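Local atomic coordinates of uncharacterized protein (Shewanella oneidensis, PDB entry 3E8P), a protein that probably hydrolyses medium- and long-chain fatty acyl-CoA thioesters to free fatty acids and coenzyme A, as a member of the hot-dog thioesterase superfamily. Residues A[122-127]-A[147-152]. Sequence-based numbering, arbitrary orientation.
Sequences RGQIFT and HNEQGT
Glu149 and Asn148 each hold CG between the backbone N and the carbonyl carbon (chi1 78° and 69°), and a further bend in Glu149 at chi2, -74°, turns its carboxylate back onto the backbone of Gln124 and Ile125. There Glu149 OE1 accepts two successive amides, Gln124 N at 2.6 Å and Ile125 N at 3.1 Å, both coming from the same face of the carboxylate, above its plane. The other oxygen, OE2, receives a weak bond from Gln124 NE2. Asn148 is used at both ends: its ND2 donates almost straight, in its own amide plane, to Arg122 O at 3.1 Å, while OD1 takes Gln150 N (2.8 Å) from one face, an Asx turn over the type I turn 148-151, and Thr152 N from the other. With the amide cut back to an alanine, Arg122 O is likely to lose this donor and the turn its side-chain acceptor. Beyond, the strands pair antiparallel, Thr127 N donating to His147 O at 2.8 Å and His147 N donating back to Thr127 O. The imidazole of His147 lies alongside Thr127, with His147 NE2 3.5 Å from Thr127 CB and its ND1 hydrogen-bonded to Glu145. Thus, at one end of the hairpin 125-134/139-148 of the hot-dog sheet, side-chain hydrogen bonds take over beyond the last paired residues of the strands, and the backbone N-H groups of Gln124 and Ile125 would probably stabilise the negative charge of Glu149.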
ATOM      1  N   ARG A 122      16.144  -2.446 -16.307  1.00 33.36           N
ATOM      2  CA  ARG A 122      16.994  -2.492 -17.491  1.00 34.03           C
ATOM      3  C   ARG A 122      16.175  -3.136 -18.601  1.00 32.47           C
ATOM      4  O   ARG A 122      15.313  -3.970 -18.327  1.00 32.56           O
ATOM      5  CB  ARG A 122      18.257  -3.316 -17.236  1.00 35.98           C
ATOM      6  CG  ARG A 122      19.108  -2.797 -16.091  1.00 42.25           C
ATOM      7  CD  ARG A 122      20.542  -3.311 -16.163  1.00 46.22           C
ATOM      8  NE  ARG A 122      21.366  -2.754 -15.089  1.00 50.88           N
ATOM      9  CZ  ARG A 122      21.289  -3.123 -13.811  1.00 51.59           C
ATOM     10  NH1 ARG A 122      20.428  -4.062 -13.437  1.00 52.11           N
ATOM     11  NH2 ARG A 122      22.061  -2.540 -12.903  1.00 51.49           N
ATOM     12  N   GLY A 123      16.429  -2.741 -19.843  1.00 31.00           N
ATOM     13  CA  GLY A 123      15.691  -3.299 -20.961  1.00 30.15           C
ATOM     14  C   GLY A 123      15.568  -2.346 -22.139  1.00 30.45           C
ATOM     15  O   GLY A 123      15.835  -1.149 -22.020  1.00 30.46           O
ATOM     16  N   GLN A 124      15.158  -2.878 -23.284  1.00 30.91           N
ATOM     17  CA  GLN A 124      15.010  -2.072 -24.488  1.00 32.20           C
ATOM     18  C   GLN A 124      13.566  -1.638 -24.660  1.00 31.70           C
ATOM     19  O   GLN A 124      13.289  -0.491 -25.031  1.00 31.91           O
ATOM     20  CB  GLN A 124      15.457  -2.875 -25.710  1.00 34.50           C
ATOM     21  CG  GLN A 124      16.895  -3.358 -25.631  1.00 39.07           C
ATOM     22  CD  GLN A 124      17.253  -4.293 -26.771  1.00 44.78           C
ATOM     23  OE1 GLN A 124      17.203  -3.912 -27.948  1.00 46.37           O
ATOM     24  NE2 GLN A 124      17.613  -5.529 -26.431  1.00 44.69           N
ATOM     25  N   ILE A 125      12.655  -2.567 -24.390  1.00 29.33           N
ATOM     26  CA  ILE A 125      11.222  -2.320 -24.499  1.00 30.61           C
ATOM     27  C   ILE A 125      10.529  -2.855 -23.255  1.00 30.34           C
ATOM     28  O   ILE A 125      10.697  -4.020 -22.899  1.00 30.49           O
ATOM     29  CB  ILE A 125      10.606  -3.036 -25.731  1.00 32.29           C
ATOM     30  CG1 ILE A 125      11.255  -2.511 -27.015  1.00 34.04           C
ATOM     31  CG2 ILE A 125       9.083  -2.824 -25.764  1.00 29.61           C
ATOM     32  CD1 ILE A 125      10.738  -3.170 -28.277  1.00 37.19           C
ATOM     33  N   PHE A 126       9.750  -2.004 -22.599  1.00 28.11           N
ATOM     34  CA  PHE A 126       9.031  -2.410 -21.405  1.00 29.33           C
ATOM     35  C   PHE A 126       7.556  -2.625 -21.724  1.00 30.13           C
ATOM     36  O   PHE A 126       6.925  -1.803 -22.396  1.00 30.46           O
ATOM     37  CB  PHE A 126       9.225  -1.355 -20.316  1.00 26.38           C
ATOM     38  CG  PHE A 126      10.650  -1.250 -19.838  1.00 26.11           C
ATOM     39  CD1 PHE A 126      11.170  -2.187 -18.951  1.00 24.44           C
ATOM     40  CD2 PHE A 126      11.487  -0.254 -20.319  1.00 23.64           C
ATOM     41  CE1 PHE A 126      12.502  -2.138 -18.554  1.00 25.92           C
ATOM     42  CE2 PHE A 126      12.823  -0.196 -19.927  1.00 27.51           C
ATOM     43  CZ  PHE A 126      13.332  -1.140 -19.043  1.00 26.18           C
ATOM     44  N   THR A 127       7.019  -3.743 -21.235  1.00 29.10           N
ATOM     45  CA  THR A 127       5.632  -4.112 -21.473  1.00 29.53           C
ATOM     46  C   THR A 127       4.862  -4.328 -20.173  1.00 28.51           C
ATOM     47  O   THR A 127       5.372  -4.936 -19.238  1.00 29.65           O
ATOM     48  CB  THR A 127       5.569  -5.404 -22.314  1.00 31.65           C
ATOM     49  OG1 THR A 127       6.328  -5.219 -23.516  1.00 35.57           O
ATOM     50  CG2 THR A 127       4.123  -5.750 -22.670  1.00 31.36           C
ATOM     51  N   HIS A 147       7.376  -5.850 -17.301  1.00 22.37           N
ATOM     52  CA  HIS A 147       8.540  -6.680 -17.607  1.00 24.35           C
ATOM     53  C   HIS A 147       9.256  -6.067 -18.810  1.00 24.12           C
ATOM     54  O   HIS A 147       8.713  -5.169 -19.455  1.00 25.14           O
ATOM     55  CB  HIS A 147       8.120  -8.131 -17.907  1.00 23.00           C
ATOM     56  CG  HIS A 147       7.231  -8.289 -19.106  1.00 25.96           C
ATOM     57  ND1 HIS A 147       5.853  -8.305 -19.020  1.00 28.70           N
ATOM     58  CD2 HIS A 147       7.526  -8.474 -20.417  1.00 24.93           C
ATOM     59  CE1 HIS A 147       5.339  -8.495 -20.223  1.00 27.01           C
ATOM     60  NE2 HIS A 147       6.334  -8.600 -21.088  1.00 26.16           N
ATOM     61  N   ASN A 148      10.475  -6.519 -19.101  1.00 26.24           N
ATOM     62  CA  ASN A 148      11.215  -5.996 -20.255  1.00 23.79           C
ATOM     63  C   ASN A 148      11.076  -6.985 -21.417  1.00 24.82           C
ATOM     64  O   ASN A 148      10.361  -7.984 -21.290  1.00 23.03           O
ATOM     65  CB  ASN A 148      12.687  -5.744 -19.913  1.00 22.79           C
ATOM     66  CG  ASN A 148      13.468  -7.018 -19.689  1.00 22.43           C
ATOM     67  OD1 ASN A 148      12.991  -8.117 -19.977  1.00 20.37           O
ATOM     68  ND2 ASN A 148      14.689  -6.875 -19.183  1.00 21.57           N
ATOM     69  N   GLU A 149      11.762  -6.731 -22.531  1.00 24.80           N
ATOM     70  CA  GLU A 149      11.611  -7.586 -23.718  1.00 25.50           C
ATOM     71  C   GLU A 149      12.065  -9.040 -23.570  1.00 26.66           C
ATOM     72  O   GLU A 149      11.718  -9.891 -24.400  1.00 28.94           O
ATOM     73  CB  GLU A 149      12.288  -6.939 -24.947  1.00 24.60           C
ATOM     74  CG  GLU A 149      13.814  -7.056 -25.030  1.00 25.87           C
ATOM     75  CD  GLU A 149      14.563  -6.153 -24.059  1.00 29.64           C
ATOM     76  OE1 GLU A 149      13.953  -5.218 -23.489  1.00 31.60           O
ATOM     77  OE2 GLU A 149      15.781  -6.372 -23.873  1.00 30.99           O
ATOM     78  N   GLN A 150      12.831  -9.327 -22.525  1.00 24.42           N
ATOM     79  CA  GLN A 150      13.302 -10.681 -22.280  1.00 24.22           C
ATOM     80  C   GLN A 150      12.334 -11.402 -21.347  1.00 23.93           C
ATOM     81  O   GLN A 150      12.500 -12.587 -21.070  1.00 23.08           O
ATOM     82  CB  GLN A 150      14.699 -10.669 -21.654  1.00 24.92           C
ATOM     83  CG  GLN A 150      15.713  -9.812 -22.420  1.00 26.42           C
ATOM     84  CD  GLN A 150      17.146 -10.050 -21.978  1.00 27.79           C
ATOM     85  OE1 GLN A 150      17.422 -10.225 -20.793  1.00 30.39           O
ATOM     86  NE2 GLN A 150      18.067 -10.042 -22.930  1.00 30.38           N
ATOM     87  N   GLY A 151      11.327 -10.675 -20.865  1.00 22.67           N
ATOM     88  CA  GLY A 151      10.338 -11.254 -19.970  1.00 22.82           C
ATOM     89  C   GLY A 151      10.631 -11.039 -18.489  1.00 23.78           C
ATOM     90  O   GLY A 151       9.813 -11.379 -17.635  1.00 22.45           O
ATOM     91  N   THR A 152      11.791 -10.469 -18.180  1.00 22.09           N
ATOM     92  CA  THR A 152      12.177 -10.240 -16.788  1.00 23.27           C
ATOM     93  C   THR A 152      11.249  -9.252 -16.078  1.00 23.75           C
ATOM     94  O   THR A 152      11.076  -8.129 -16.547  1.00 24.26           O
ATOM     95  CB  THR A 152      13.609  -9.700 -16.716  1.00 25.22           C
ATOM     96  OG1 THR A 152      14.458 -10.537 -17.514  1.00 25.34           O
ATOM     97  CG2 THR A 152      14.116  -9.693 -15.259  1.00 24.47           C
TER